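Local coordinates for protein EmGH1 (Erythrobacter marinus, PDB 5Z87) that probably hydrolyses beta-glucosidic bonds, as a beta-glucosidase of glycosyl hydrolase family 3, at residues D298-R301 with D302-F306; Q240-G243 with G244-F247. All coordinates share one frame; numbering follows the deposited sequence.

Contact 1 (D298-R301 with D302-F306); sequences DVLR and DDWGF
R301 and F306 face each other where helix 293-303 of the TIM-barrel domain runs out, its last turn widened to the pi type and followed by G305 with positive phi. The backbone records this widening: V299 O accepts from W304 N at 2.9 Å, five residues on, and L300 O reaches a further residue, to F306 N at 3.0 Å. R301 CB sits beside the D302 amide that follows it, the chain bends at chi2 (-55°) to bring CD alongside F306 O, and NE lies near another positive group, R375. From there CZ and NH2 come up obliquely to the F306 ring, so that F306 CD2 lies over one face of the guanidinium, the two planes 29° apart. At the tip, NH2 donates to F306 O at 2.8 Å; the oxygen lies at the guanidinium edge, but the donor stands above the carbonyl plane. NH1 turns elsewhere, to a salt bridge with D343 and a hydrogen bond to G308 O. Putting an alanine here would probably deprive D343 of this salt bridge and F306 O of the NH2 bond, and leave the F306 ring without the flat group beside it. On the buried side, L300 sets CG against F306 CD2 at 3.7 Å, while its CD1 meets W304 CE3. V299 CG1 sits over the W304 six-membered ring in a CH-pi contact, 3.8 Å from the centroid, and helix 263-270 packs against the same tryptophan. One water finishes the turn, donating to R301 O and to F306 O, the latter at 2.6 Å.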
loop_
_atom_site.group_PDB
_atom_site.type_symbol
_atom_site.label_atom_id
_atom_site.label_comp_id
_atom_site.label_asym_id
_atom_site.label_seq_id
_atom_site.Cartn_x
_atom_site.Cartn_y
_atom_site.Cartn_z
ATOM N N ASP A 298 21.958 -9.757 12.609
ATOM C CA ASP A 298 22.601 -8.468 12.833
ATOM C C ASP A 298 21.826 -7.625 13.833
ATOM O O ASP A 298 22.409 -7.040 14.754
ATOM C CB ASP A 298 22.758 -7.719 11.507
ATOM C CG ASP A 298 23.608 -8.486 10.500
ATOM O OD1 ASP A 298 23.994 -9.636 10.793
ATOM O OD2 ASP A 298 23.884 -7.932 9.413
ATOM N N VAL A 299 20.507 -7.539 13.660
ATOM C CA VAL A 299 19.691 -6.741 14.569
ATOM C C VAL A 299 19.413 -7.503 15.860
ATOM O O VAL A 299 19.628 -6.987 16.962
ATOM C CB VAL A 299 18.381 -6.321 13.879
ATOM C CG1 VAL A 299 17.376 -5.855 14.909
ATOM C CG2 VAL A 299 18.647 -5.227 12.843
ATOM N N LEU A 300 18.925 -8.735 15.738
ATOM C CA LEU A 300 18.392 -9.431 16.901
ATOM C C LEU A 300 19.515 -9.905 17.819
ATOM O O LEU A 300 19.472 -9.670 19.028
ATOM C CB LEU A 300 17.515 -10.591 16.447
ATOM C CG LEU A 300 16.801 -11.434 17.506
ATOM C CD1 LEU A 300 15.891 -10.601 18.388
ATOM C CD2 LEU A 300 16.027 -12.517 16.799
ATOM N N ARG A 301 20.548 -10.535 17.250
ATOM C CA ARG A 301 21.684 -11.020 18.033
ATOM C C ARG A 301 22.696 -9.914 18.319
ATOM O O ARG A 301 23.019 -9.643 19.479
ATOM C CB ARG A 301 22.368 -12.187 17.311
ATOM C CG ARG A 301 21.461 -13.378 17.090
ATOM C CD ARG A 301 20.850 -13.870 18.392
ATOM N NE ARG A 301 19.911 -14.970 18.160
ATOM C CZ ARG A 301 19.365 -15.711 19.117
ATOM N NH1 ARG A 301 18.529 -16.684 18.776
ATOM N NH2 ARG A 301 19.649 -15.480 20.407
ATOM N N ASP A 302 23.206 -9.259 17.272
ATOM C CA ASP A 302 24.322 -8.332 17.449
ATOM C C ASP A 302 23.868 -7.002 18.036
ATOM O O ASP A 302 24.456 -6.516 19.004
ATOM C CB ASP A 302 25.051 -8.096 16.117
ATOM C CG ASP A 302 25.734 -9.349 15.581
ATOM O OD1 ASP A 302 25.821 -10.361 16.315
ATOM O OD2 ASP A 302 26.177 -9.320 14.411
ATOM N N ASP A 303 22.841 -6.377 17.452
ATOM C CA ASP A 303 22.436 -5.055 17.932
ATOM C C ASP A 303 21.739 -5.149 19.284
ATOM O O ASP A 303 22.009 -4.350 20.185
ATOM C CB ASP A 303 21.502 -4.369 16.932
ATOM C CG ASP A 303 22.212 -3.854 15.690
ATOM O OD1 ASP A 303 23.455 -3.924 15.587
ATOM O OD2 ASP A 303 21.491 -3.358 14.801
ATOM N N TRP A 304 20.811 -6.094 19.435
ATOM C CA TRP A 304 19.974 -6.140 20.630
ATOM C C TRP A 304 20.475 -7.096 21.701
ATOM O O TRP A 304 20.004 -7.012 22.838
ATOM C CB TRP A 304 18.537 -6.552 20.282
ATOM C CG TRP A 304 17.798 -5.591 19.389
ATOM C CD1 TRP A 304 18.211 -4.355 18.964
ATOM C CD2 TRP A 304 16.509 -5.805 18.811
ATOM N NE1 TRP A 304 17.252 -3.788 18.154
ATOM C CE2 TRP A 304 16.196 -4.655 18.047
ATOM C CE3 TRP A 304 15.587 -6.853 18.869
ATOM C CZ2 TRP A 304 14.999 -4.532 17.337
ATOM C CZ3 TRP A 304 14.395 -6.732 18.162
ATOM C CH2 TRP A 304 14.115 -5.575 17.405
ATOM N N GLY A 305 21.362 -8.032 21.356
ATOM C CA GLY A 305 21.913 -8.940 22.340
ATOM C C GLY A 305 21.003 -10.069 22.749
ATOM O O GLY A 305 21.168 -10.605 23.852
ATOM N N PHE A 306 20.050 -10.452 21.892
ATOM C CA PHE A 306 19.129 -11.536 22.216
ATOM C C PHE A 306 19.878 -12.844 22.475
ATOM O O PHE A 306 20.748 -13.248 21.696
ATOM C CB PHE A 306 18.137 -11.722 21.071
ATOM C CG PHE A 306 17.077 -12.778 21.320
ATOM C CD1 PHE A 306 16.318 -12.774 22.479
ATOM C CD2 PHE A 306 16.814 -13.745 20.355
ATOM C CE1 PHE A 306 15.320 -13.735 22.679
ATOM C CE2 PHE A 306 15.838 -14.700 20.540
ATOM C CZ PHE A 306 15.075 -14.688 21.697
HETATM O O HOH W 1 23.085 -12.201 21.134
#

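Contact 2 (Q240-G243 with G244-F247); sequences QGIG and GRNF
I242 O takes the backbone N-H of R245 at 3.1 Å, a nearly straight bond (167° at the hydrogen) that closes a type I' beta turn with G243 and G244 at its corners. The donor stands above the carbonyl plane rather than on a lone pair. One residue earlier a second turn overlaps it, held by a weak bond from G244 N to G241 O at 3.3 Å. Positive phi at both corners suits glycine; at G243 a CB would in addition run into R245 NH1, because the arginine folds back over the turn. Its CG lies 3.5 Å from G243 O, and the chain then bends at chi3 (-73°), laying one face of the guanidinium over G243 CA and I242 O. R245 NH2 ends beside the I242 side chain, 4.0 Å from I242 CG1, and the two side chains cross at a slant. The polar end works outward, against the second subunit: NE donates to G646 O, NH1 is hydrogen-bonded to Y651 OH and NH2 donates to P637 O of that chain. Y651 OH of the second subunit is also hydrogen-bonded to G243 O, and thus bridges the turn and the arginine that covers it. Just beyond the turn, the F247 ring stacks on H281 of the ligand pocket and meets F648 of the second subunit edge-to-face. The chemistry implies a buried arginine whose charge is probably stabilised by the dipoles of neutral carbonyl and hydroxyl oxygens of the second subunit, which joins the tight glycine turn directly to the dimer interface.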
loop_
_atom_site.group_PDB
_atom_site.type_symbol
_atom_site.label_atom_id
_atom_site.label_comp_id
_atom_site.label_asym_id
_atom_site.label_seq_id
_atom_site.Cartn_x
_atom_site.Cartn_y
_atom_site.Cartn_z
ATOM N N GLN A 240 2.141 -5.582 7.562
ATOM C CA GLN A 240 2.171 -4.618 6.469
ATOM C C GLN A 240 1.994 -5.275 5.105
ATOM O O GLN A 240 2.226 -4.620 4.085
ATOM C CB GLN A 240 3.478 -3.804 6.511
ATOM C CG GLN A 240 3.548 -2.770 7.642
ATOM C CD GLN A 240 3.391 -3.400 9.042
ATOM O OE1 GLN A 240 4.246 -4.156 9.485
ATOM N NE2 GLN A 240 2.287 -3.087 9.729
ATOM N N GLY A 241 1.592 -6.549 5.062
ATOM C CA GLY A 241 1.423 -7.218 3.782
ATOM C C GLY A 241 0.522 -6.446 2.831
ATOM O O GLY A 241 -0.507 -5.902 3.256
ATOM N N ILE A 242 0.902 -6.357 1.555
ATOM C CA ILE A 242 0.137 -5.535 0.628
ATOM C C ILE A 242 -1.253 -6.127 0.444
ATOM O O ILE A 242 -1.473 -7.334 0.617
ATOM C CB ILE A 242 0.848 -5.381 -0.731
ATOM C CG1 ILE A 242 1.068 -6.747 -1.398
ATOM C CG2 ILE A 242 2.121 -4.569 -0.575
ATOM C CD1 ILE A 242 1.767 -6.662 -2.783
ATOM N N GLY A 243 -2.207 -5.259 0.110
ATOM C CA GLY A 243 -3.570 -5.687 -0.107
ATOM C C GLY A 243 -4.309 -6.119 1.135
ATOM O O GLY A 243 -5.490 -6.468 1.030
ATOM N N GLY A 244 -3.667 -6.072 2.309
ATOM C CA GLY A 244 -4.220 -6.692 3.486
ATOM C C GLY A 244 -4.301 -8.186 3.364
ATOM O O GLY A 244 -5.081 -8.824 4.068
ATOM N N ARG A 245 -3.517 -8.762 2.465
ATOM C CA ARG A 245 -3.596 -10.171 2.149
ATOM C C ARG A 245 -2.561 -10.937 2.964
ATOM O O ARG A 245 -1.374 -10.576 2.974
ATOM C CB ARG A 245 -3.397 -10.371 0.651
ATOM C CG ARG A 245 -4.421 -9.581 -0.166
ATOM C CD ARG A 245 -4.341 -9.931 -1.660
ATOM N NE ARG A 245 -3.155 -9.374 -2.315
ATOM C CZ ARG A 245 -3.162 -8.290 -3.097
ATOM N NH1 ARG A 245 -4.289 -7.635 -3.295
ATOM N NH2 ARG A 245 -2.041 -7.856 -3.679
ATOM N N ASN A 246 -3.024 -11.963 3.675
ATOM C CA ASN A 246 -2.136 -12.783 4.482
ATOM C C ASN A 246 -1.075 -13.421 3.595
ATOM O O ASN A 246 -1.373 -13.901 2.501
ATOM C CB ASN A 246 -2.949 -13.855 5.211
ATOM C CG ASN A 246 -2.251 -14.383 6.455
ATOM O OD1 ASN A 246 -1.629 -13.630 7.200
ATOM N ND2 ASN A 246 -2.360 -15.690 6.680
ATOM N N PHE A 247 0.175 -13.391 4.059
ATOM C CA PHE A 247 1.384 -13.913 3.418
ATOM C C PHE A 247 2.011 -12.926 2.417
ATOM O O PHE A 247 3.129 -13.170 1.977
ATOM C CB PHE A 247 1.177 -15.250 2.675
ATOM C CG PHE A 247 0.997 -16.442 3.571
ATOM C CD1 PHE A 247 -0.276 -16.805 4.025
ATOM C CD2 PHE A 247 2.088 -17.241 3.913
ATOM C CE1 PHE A 247 -0.456 -17.918 4.835
ATOM C CE2 PHE A 247 1.929 -18.355 4.724
ATOM C CZ PHE A 247 0.654 -18.696 5.194
#

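Following the chain from the N terminus, strand 229-235 leads into contact 2, a tight turn in the loop before helix 254-261. After that helix come helix 263-270 and strand 276-279, and the chain then reaches helix 293-303, whose end forms contact 1 just before strand 309-311. The two contacts are in series, neither nested nor crossing, and each closes only a few residues of chain. The centres of contact 1 and contact 2 lie about 27 Å apart, and the nearest atoms of contact 1 and contact 2 about 13 Å apart. Both belong to the TIM-barrel domain: contact 2 follows a barrel strand and meets the second subunit, whereas contact 1 precedes a strand and ties its helix to helix 263-270 and strand 309-311.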